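Local atomic coordinates of aerotolerance-related membrane protein (Bacteroides fragilis, PDB entry 4JDU), a protein that is of unknown function but, as a fragment of a membrane protein probably involved in aerotolerance, binds calcium through a von Willebrand factor type A domain. Residues T66-Y69 with I70-K73; I95-A98 with A99-T103; S157-F160 with R161-R164. The protein carries 6 engineered substitutions. One frame throughout, in Å; residues are numbered along the deposited sequence.

Contact 1 (T66-Y69 with I70-K73)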
ATOM      1  N   THR A  66       1.021 -12.799 -10.713  1.00 17.73           N
ATOM      2  CA  THR A  66       0.757 -13.144 -12.109  1.00 22.02           C
ATOM      3  C   THR A  66       1.609 -12.334 -13.081  1.00 20.58           C
ATOM      4  O   THR A  66       2.111 -11.263 -12.731  1.00 21.01           O
ATOM      5  CB  THR A  66      -0.738 -12.883 -12.447  1.00 20.93           C
ATOM      6  OG1 THR A  66      -0.995 -13.235 -13.812  1.00 24.50           O
ATOM      7  CG2 THR A  66      -1.098 -11.418 -12.231  1.00 23.20           C
ATOM      8  N   SER A  67       1.750 -12.843 -14.304  1.00 21.67           N
ATOM      9  CA  SER A  67       2.430 -12.097 -15.355  0.55 23.16           C
ATOM     10  C   SER A  67       1.440 -11.225 -16.124  1.00 23.25           C
ATOM     11  O   SER A  67       1.830 -10.473 -17.020  1.00 24.59           O
ATOM     12  CB  SER A  67       3.153 -13.051 -16.303  0.55 28.06           C
ATOM     13  OG  SER A  67       2.253 -14.002 -16.848  0.55 29.07           O
ATOM     14  N   ASP A  68       0.162 -11.313 -15.761  1.00 23.62           N
ATOM     15  CA  ASP A  68      -0.882 -10.544 -16.447  1.00 23.43           C
ATOM     16  C   ASP A  68      -0.983  -9.143 -15.840  1.00 21.04           C
ATOM     17  O   ASP A  68      -1.841  -8.878 -15.001  1.00 22.60           O
ATOM     18  CB  ASP A  68      -2.236 -11.273 -16.365  1.00 30.21           C
ATOM     19  CG  ASP A  68      -3.286 -10.693 -17.312  1.00 31.75           C
ATOM     20  OD1 ASP A  68      -3.105  -9.560 -17.802  1.00 25.91           O
ATOM     21  OD2 ASP A  68      -4.309 -11.368 -17.560  1.00 31.34           O
ATOM     22  N   TYR A  69      -0.108  -8.250 -16.289  1.00 24.13           N
ATOM     23  CA  TYR A  69      -0.059  -6.877 -15.776  1.00 23.80           C
ATOM     24  C   TYR A  69      -1.365  -6.134 -16.018  1.00 23.07           C
ATOM     25  O   TYR A  69      -1.804  -5.329 -15.190  1.00 25.76           O
ATOM     26  CB  TYR A  69       1.064  -6.093 -16.462  1.00 24.86           C
ATOM     27  CG  TYR A  69       2.434  -6.706 -16.337  1.00 26.89           C
ATOM     28  CD1 TYR A  69       2.833  -7.337 -15.165  1.00 27.73           C
ATOM     29  CD2 TYR A  69       3.332  -6.648 -17.394  1.00 32.39           C
ATOM     30  CE1 TYR A  69       4.086  -7.890 -15.053  1.00 30.49           C
ATOM     31  CE2 TYR A  69       4.585  -7.203 -17.294  1.00 37.10           C
ATOM     32  CZ  TYR A  69       4.956  -7.821 -16.116  1.00 35.44           C
ATOM     33  OH  TYR A  69       6.209  -8.377 -16.011  1.00 40.39           O
ATOM     34  N   ILE A  70      -1.967  -6.375 -17.175  1.00 25.37           N
ATOM     35  CA  ILE A  70      -3.173  -5.648 -17.546  1.00 23.80           C
ATOM     36  C   ILE A  70      -4.320  -6.018 -16.610  1.00 23.82           C
ATOM     37  O   ILE A  70      -5.120  -5.165 -16.228  1.00 24.77           O
ATOM     38  CB  ILE A  70      -3.547  -5.902 -19.017  1.00 27.16           C
ATOM     39  CG1 ILE A  70      -2.384  -5.511 -19.935  1.00 31.16           C
ATOM     40  CG2 ILE A  70      -4.786  -5.114 -19.385  1.00 32.01           C
ATOM     41  CD1 ILE A  70      -1.879  -4.086 -19.688  1.00 35.64           C
ATOM     42  N   SER A  71      -4.398  -7.290 -16.237  1.00 23.74           N
ATOM     43  CA  SER A  71      -5.403  -7.717 -15.270  1.00 23.59           C
ATOM     44  C   SER A  71      -5.298  -6.929 -13.971  1.00 23.70           C
ATOM     45  O   SER A  71      -6.307  -6.541 -13.384  1.00 24.29           O
ATOM     46  CB  SER A  71      -5.265  -9.207 -14.976  1.00 25.82           C
ATOM     47  OG  SER A  71      -6.195  -9.599 -13.979  1.00 31.85           O
ATOM     48  N   ALA A  72      -4.071  -6.695 -13.518  1.00 21.21           N
ATOM     49  CA  ALA A  72      -3.840  -5.905 -12.315  1.00 23.38           C
ATOM     50  C   ALA A  72      -4.470  -4.527 -12.449  1.00 24.18           C
ATOM     51  O   ALA A  72      -5.162  -4.067 -11.544  1.00 25.38           O
ATOM     52  CB  ALA A  72      -2.347  -5.793 -12.027  1.00 26.87           C
ATOM     53  N   LYS A  73      -4.238  -3.873 -13.584  1.00 20.91           N
ATOM     54  CA  LYS A  73      -4.813  -2.552 -13.821  1.00 26.43           C
ATOM     55  C   LYS A  73      -6.331  -2.591 -13.746  1.00 25.05           C
ATOM     56  O   LYS A  73      -6.959  -1.653 -13.260  1.00 28.49           O
ATOM     57  CB  LYS A  73      -4.385  -1.990 -15.180  1.00 26.96           C
ATOM     58  CG  LYS A  73      -2.887  -1.918 -15.370  1.00 36.52           C
ATOM     59  CD  LYS A  73      -2.433  -0.642 -16.079  1.00 39.13           C
ATOM     60  CE  LYS A  73      -3.166  -0.410 -17.386  1.00 34.10           C
ATOM     61  NZ  LYS A  73      -2.513   0.644 -18.236  1.00 39.01           N
TER

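Contact 2 (I95-A98 with A99-T103)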
ATOM      1  N   ILE A  95       1.291  -7.244   5.545  1.00 15.28           N
ATOM      2  CA  ILE A  95       2.659  -7.694   5.274  1.00 13.82           C
ATOM      3  C   ILE A  95       2.784  -9.192   5.494  1.00 14.77           C
ATOM      4  O   ILE A  95       3.391  -9.896   4.678  1.00 15.07           O
ATOM      5  CB  ILE A  95       3.677  -6.941   6.141  1.00 12.61           C
ATOM      6  CG1 ILE A  95       3.657  -5.455   5.779  1.00 14.40           C
ATOM      7  CG2 ILE A  95       5.078  -7.544   5.983  1.00 14.74           C
ATOM      8  CD1 ILE A  95       4.478  -4.613   6.757  1.00 15.92           C
ATOM      9  N   ASN A  96       2.197  -9.680   6.584  1.00 15.30           N
ATOM     10  CA  ASN A  96       2.211 -11.112   6.872  1.00 14.80           C
ATOM     11  C   ASN A  96       1.571 -11.917   5.747  1.00 14.32           C
ATOM     12  O   ASN A  96       2.094 -12.947   5.337  1.00 16.61           O
ATOM     13  CB  ASN A  96       1.482 -11.423   8.184  1.00 16.65           C
ATOM     14  CG  ASN A  96       2.317 -11.114   9.413  1.00 22.54           C
ATOM     15  OD1 ASN A  96       3.536 -10.939   9.334  1.00 23.10           O
ATOM     16  ND2 ASN A  96       1.663 -11.061  10.562  1.00 25.95           N
ATOM     17  N   LEU A  97       0.438 -11.441   5.243  1.00 14.29           N
ATOM     18  CA  LEU A  97      -0.247 -12.135   4.169  1.00 14.79           C
ATOM     19  C   LEU A  97       0.603 -12.093   2.902  1.00 15.90           C
ATOM     20  O   LEU A  97       0.759 -13.114   2.216  1.00 16.00           O
ATOM     21  CB  LEU A  97      -1.604 -11.476   3.918  1.00 15.22           C
ATOM     22  CG  LEU A  97      -2.411 -12.068   2.769  1.00 13.55           C
ATOM     23  CD1 LEU A  97      -2.746 -13.517   3.021  1.00 18.71           C
ATOM     24  CD2 LEU A  97      -3.681 -11.239   2.587  1.00 15.53           C
ATOM     25  N   ALA A  98       1.157 -10.919   2.597  1.00 14.42           N
ATOM     26  CA  ALA A  98       2.020 -10.771   1.424  1.00 15.52           C
ATOM     27  C   ALA A  98       3.229 -11.698   1.462  1.00 15.24           C
ATOM     28  O   ALA A  98       3.584 -12.302   0.440  1.00 16.83           O
ATOM     29  CB  ALA A  98       2.460  -9.319   1.260  1.00 11.95           C
ATOM     30  N   ALA A  99       3.851 -11.814   2.636  1.00 15.80           N
ATOM     31  CA  ALA A  99       5.057 -12.624   2.775  1.00 15.62           C
ATOM     32  C   ALA A  99       4.796 -14.093   2.485  1.00 18.20           C
ATOM     33  O   ALA A  99       5.712 -14.832   2.145  1.00 20.09           O
ATOM     34  CB  ALA A  99       5.652 -12.461   4.168  1.00 18.19           C
ATOM     35  N   ARG A 100       3.545 -14.514   2.620  1.00 17.32           N
ATOM     36  CA  ARG A 100       3.164 -15.895   2.392  1.00 19.10           C
ATOM     37  C   ARG A 100       2.523 -16.109   1.030  1.00 18.11           C
ATOM     38  O   ARG A 100       2.017 -17.198   0.739  1.00 24.13           O
ATOM     39  CB  ARG A 100       2.233 -16.350   3.514  1.00 21.71           C
ATOM     40  CG  ARG A 100       2.981 -16.473   4.836  1.00 20.22           C
ATOM     41  CD  ARG A 100       2.118 -17.037   5.939  1.00 21.61           C
ATOM     42  NE  ARG A 100       1.489 -18.300   5.582  1.00 18.84           N
ATOM     43  CZ  ARG A 100       0.514 -18.848   6.301  1.00 23.47           C
ATOM     44  NH1 ARG A 100      -0.030 -20.011   5.951  1.00 20.10           N
ATOM     45  NH2 ARG A 100       0.092 -18.213   7.386  1.00 23.40           N
ATOM     46  N   SER A 101       2.592 -15.092   0.178  1.00 16.70           N
ATOM     47  CA  SER A 101       1.857 -15.106  -1.084  1.00 19.22           C
ATOM     48  C   SER A 101       2.716 -15.227  -2.340  1.00 20.40           C
ATOM     49  O   SER A 101       2.187 -15.175  -3.456  1.00 25.80           O
ATOM     50  CB  SER A 101       0.990 -13.850  -1.198  1.00 20.94           C
ATOM     51  OG  SER A 101      -0.037 -13.865  -0.225  1.00 20.77           O
ATOM     52  N   PHE A 102       4.023 -15.383  -2.166  1.00 18.52           N
ATOM     53  CA  PHE A 102       4.926 -15.537  -3.304  1.00 23.72           C
ATOM     54  C   PHE A 102       4.950 -16.970  -3.813  1.00 23.56           C
ATOM     55  O   PHE A 102       4.563 -17.904  -3.100  1.00 25.31           O
ATOM     56  CB  PHE A 102       6.340 -15.061  -2.936  1.00 21.52           C
ATOM     57  CG  PHE A 102       6.419 -13.586  -2.652  1.00 20.76           C
ATOM     58  CD1 PHE A 102       6.549 -12.672  -3.696  1.00 18.40           C
ATOM     59  CD2 PHE A 102       6.339 -13.102  -1.349  1.00 22.56           C
ATOM     60  CE1 PHE A 102       6.620 -11.303  -3.451  1.00 17.60           C
ATOM     61  CE2 PHE A 102       6.397 -11.726  -1.091  1.00 19.05           C
ATOM     62  CZ  PHE A 102       6.536 -10.823  -2.143  1.00 15.84           C
ATOM     63  N   THR A 103       5.396 -17.154  -5.053  1.00 25.54           N
ATOM     64  CA  THR A 103       5.513 -18.504  -5.597  1.00 27.99           C
ATOM     65  C   THR A 103       6.775 -19.181  -5.071  1.00 29.28           C
ATOM     66  O   THR A 103       7.755 -18.517  -4.748  1.00 29.23           O
ATOM     67  CB  THR A 103       5.560 -18.528  -7.140  1.00 28.59           C
ATOM     68  OG1 THR A 103       6.892 -18.255  -7.592  1.00 33.74           O
ATOM     69  CG2 THR A 103       4.622 -17.506  -7.718  1.00 30.47           C
TER

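Contact 3 (S157-F160 with R161-R164)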
ATOM      1  N   SER A 157     -22.392  13.489   0.059  1.00 14.12           N
ATOM      2  CA  SER A 157     -22.655  14.254   1.274  1.00 14.29           C
ATOM      3  C   SER A 157     -21.752  15.469   1.327  1.00 16.99           C
ATOM      4  O   SER A 157     -20.619  15.425   0.862  1.00 16.60           O
ATOM      5  CB  SER A 157     -22.375  13.384   2.511  1.00 14.72           C
ATOM      6  OG  SER A 157     -22.461  14.159   3.695  1.00 15.97           O
ATOM      7  N   ASN A 158     -22.242  16.557   1.908  1.00 15.78           N
ATOM      8  CA  ASN A 158     -21.390  17.712   2.114  1.00 16.92           C
ATOM      9  C   ASN A 158     -20.518  17.578   3.351  1.00 17.28           C
ATOM     10  O   ASN A 158     -19.660  18.425   3.612  1.00 22.19           O
ATOM     11  CB  ASN A 158     -22.235  18.981   2.192  1.00 17.92           C
ATOM     12  CG  ASN A 158     -22.805  19.358   0.856  1.00 25.63           C
ATOM     13  OD1 ASN A 158     -22.133  19.226  -0.167  1.00 22.51           O
ATOM     14  ND2 ASN A 158     -24.055  19.793   0.843  1.00 26.47           N
ATOM     15  N   ASP A 159     -20.727  16.506   4.108  1.00 16.01           N
ATOM     16  CA  ASP A 159     -20.038  16.346   5.383  1.00 17.57           C
ATOM     17  C   ASP A 159     -18.855  15.380   5.293  1.00 17.13           C
ATOM     18  O   ASP A 159     -18.597  14.746   4.252  1.00 17.25           O
ATOM     19  CB  ASP A 159     -21.034  15.848   6.432  1.00 17.86           C
ATOM     20  CG  ASP A 159     -20.663  16.260   7.849  1.00 17.85           C
ATOM     21  OD1 ASP A 159     -19.731  17.075   8.052  1.00 21.06           O
ATOM     22  OD2 ASP A 159     -21.344  15.773   8.776  1.00 24.45           O
ATOM     23  N   PHE A 160     -18.136  15.293   6.407  1.00 17.62           N
ATOM     24  CA  PHE A 160     -16.942  14.462   6.528  1.00 17.10           C
ATOM     25  C   PHE A 160     -17.165  13.436   7.627  1.00 18.27           C
ATOM     26  O   PHE A 160     -18.070  13.590   8.457  1.00 17.39           O
ATOM     27  CB  PHE A 160     -15.749  15.352   6.884  1.00 18.49           C
ATOM     28  CG  PHE A 160     -15.536  16.487   5.922  1.00 16.91           C
ATOM     29  CD1 PHE A 160     -14.816  16.293   4.745  1.00 18.61           C
ATOM     30  CD2 PHE A 160     -16.052  17.739   6.190  1.00 23.59           C
ATOM     31  CE1 PHE A 160     -14.619  17.331   3.847  1.00 17.50           C
ATOM     32  CE2 PHE A 160     -15.864  18.792   5.300  1.00 27.65           C
ATOM     33  CZ  PHE A 160     -15.143  18.586   4.126  1.00 22.59           C
ATOM     34  N   ARG A 161     -16.342  12.392   7.639  1.00 15.53           N
ATOM     35  CA  ARG A 161     -16.455  11.353   8.659  1.00 15.61           C
ATOM     36  C   ARG A 161     -16.167  11.914  10.048  1.00 17.79           C
ATOM     37  O   ARG A 161     -15.234  12.710  10.240  1.00 17.86           O
ATOM     38  CB  ARG A 161     -15.482  10.198   8.369  1.00 15.84           C
ATOM     39  CG  ARG A 161     -15.758   9.460   7.080  1.00 16.93           C
ATOM     40  CD  ARG A 161     -16.947   8.531   7.240  1.00 24.48           C
ATOM     41  NE  ARG A 161     -17.340   7.932   5.971  1.00 22.29           N
ATOM     42  CZ  ARG A 161     -18.473   7.260   5.795  1.00 20.99           C
ATOM     43  NH1 ARG A 161     -19.313   7.099   6.812  1.00 22.46           N
ATOM     44  NH2 ARG A 161     -18.769   6.758   4.602  1.00 21.18           N
ATOM     45  N   ARG A 162     -16.979  11.501  11.014  1.00 18.23           N
ATOM     46  CA  ARG A 162     -16.843  11.964  12.390  1.00 18.69           C
ATOM     47  C   ARG A 162     -16.605  10.812  13.350  1.00 28.57           C
ATOM     48  O   ARG A 162     -16.994   9.673  13.078  1.00 25.58           O
ATOM     49  CB  ARG A 162     -18.086  12.750  12.814  1.00 22.14           C
ATOM     50  CG  ARG A 162     -18.314  13.986  11.966  1.00 19.82           C
ATOM     51  CD  ARG A 162     -19.685  14.610  12.165  1.00 23.64           C
ATOM     52  NE  ARG A 162     -19.799  15.794  11.324  1.00 24.17           N
ATOM     53  CZ  ARG A 162     -19.455  17.019  11.704  1.00 24.94           C
ATOM     54  NH1 ARG A 162     -19.006  17.238  12.937  1.00 25.16           N
ATOM     55  NH2 ARG A 162     -19.578  18.031  10.861  1.00 28.07           N
ATOM     56  N   ASP A 163     -15.958  11.112  14.474  1.00 25.92           N
ATOM     57  CA  ASP A 163     -15.753  10.116  15.523  1.00 32.51           C
ATOM     58  C   ASP A 163     -17.011   9.957  16.370  1.00 36.63           C
ATOM     59  O   ASP A 163     -18.040  10.568  16.081  1.00 33.35           O
ATOM     60  CB  ASP A 163     -14.533  10.462  16.396  1.00 37.16           C
ATOM     61  CG  ASP A 163     -14.655  11.815  17.101  1.00 37.41           C
ATOM     62  OD1 ASP A 163     -15.777  12.342  17.263  1.00 33.43           O
ATOM     63  OD2 ASP A 163     -13.604  12.349  17.524  1.00 36.40           O
ATOM     64  N   ARG A 164     -16.915   9.158  17.429  1.00 42.22           N
ATOM     65  CA  ARG A 164     -18.061   8.875  18.290  1.00 45.08           C
ATOM     66  C   ARG A 164     -18.581  10.109  19.023  1.00 44.62           C
ATOM     67  O   ARG A 164     -19.732  10.133  19.458  1.00 46.99           O
ATOM     68  CB  ARG A 164     -17.720   7.779  19.307  1.00 48.20           C
ATOM     69  CG  ARG A 164     -17.748   6.367  18.747  1.00 46.87           C
TER

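Contact 1 (T66-Y69 with I70-K73)
D68 caps the N-terminus of helix 69-77, its carboxylate reaching forward to the amide of S71 in the first turn. OD1 of D68 accepts from the backbone N of S71 at 3.0 Å, and the donor stands well above the carboxylate plane. With CG anti to the backbone N of D68 (chi1 -167°), the carboxylate swings over the start of the helix, and its CG rests 3.4 Å from CB of S71. Aspartate suits this position: its short acid reaches an amide N-H of the first turn, where no preceding helical turn supplies a carbonyl, and its negative charge probably gains from the positive end of the helix dipole. The loop before the cap is shaped by an ST turn in which T66 OG1 takes the N-H of D68 at 3.0 Å. Behind the cap, K73 N donates to Y69 O at 3.3 Å, while A72 N reaches D68 O only weakly. The ring of Y69 carries S67 O over the centre of one face, 3.7 Å above the plane, and sends its hydroxyl to D48 O. An acid three residues before its amide is the classic aspartate N-cap, here at a strand-to-helix turn of the von Willebrand factor type A domain.

Contact 2 (I95-A98 with A99-T103)
The ring of F102 is met obliquely by the carbonyl oxygen of A98, with A98 O 3.3 Å from CE2 of F102, while A99 O lies in the ring plane at its edge. Aromatic C-H bonds are weakly positive, so that edge is a tolerable neighbour for the A99 carbonyl. With CG of F102 anti to the carbonyl carbon (chi1 -65°), the ring is carried back beside A98 O, and it also touches M12 and I112 of the central sheet. Upstream, A99 N closes an ordinary helical bond to I95 O at 2.8 Å. R100 N then turns mainly to L97 O at 3.1 Å, keeping only a weak bond to N96 O, and S101 N donates to A98 O at 3.0 Å from above the carbonyl plane. S101 OG adds a short bond of 2.7 Å to L97 O, so this oxygen is gripped twice, the hydroxyl and the R100 amide arriving from opposite faces of its plane. Serine suits the place because its hydroxyl can fold back on the preceding turn. The chemistry implies that the serine hydroxyl and loop amides meet part of the last turn's need for donors as the chain leaves the helix.

Contact 3 (S157-F160 with R161-R164)
D159 places its CG roughly anti to its backbone N (chi1 -153°), while R162 starts with CG beside its own N and runs extended from CG to NE; the two side chains thereby meet, crossing at about a right angle. At the end of R162 a turn of chi4 to -90° presents NE and NH2 side-on to the acid. The result is a two-nitrogen salt bridge: NH2 of R162 donates to OD1 of D159 at 3.0 Å, OD1 of D159 accepting on its syn lone pair, and NE of R162 donates to OD2 of D159, also at 3.0 Å and on the syn side. The carboxylate lies at the edge of the guanidinium, yet the two planes are 45° apart, so the pairing is twisted rather than coplanar.

OD1 of D159 has a second, weak donor in the backbone N of F160 at 2.9 Å, which helps to fix the rotation of the acid. One step earlier, S157 OG accepts from D159 N at 2.9 Å, an ST turn that sets the backbone from which the acid projects. R162 is long enough to reach back along the extended chain to D159, its CG passing 3.5 Å from F160 O, and its NH1 goes on to G166 O, so one guanidinium ties two parts of the loop together.

The whole stretch belongs to the excursion between the short strands 150-151 and 170-171. Backbone bonds of R161 to I152 and I169 join it to the chain just beyond the first strand and just before the second, and the side chain of R161 lies on N19, I152 and I154.

In the fold
Contacts 1 and 2 both belong to the von Willebrand factor type A domain, one at the start of helix 69-77 and the other at the end of helix 91-99, the next helix in the chain. Their centres are 18 Å apart and they do not touch. Contact 3 lies across the chain's centre from contact 2, with 35 Å between their centres. The calcium ion, held by S18, S20 and T89 in the manner of a metal-ion-dependent adhesion site, has the side chain of R161 in contact 3 about 11 Å away. In contact 2, the side chain of I95 is about 10 Å from that of T89, whereas contact 1 is remote from the metal.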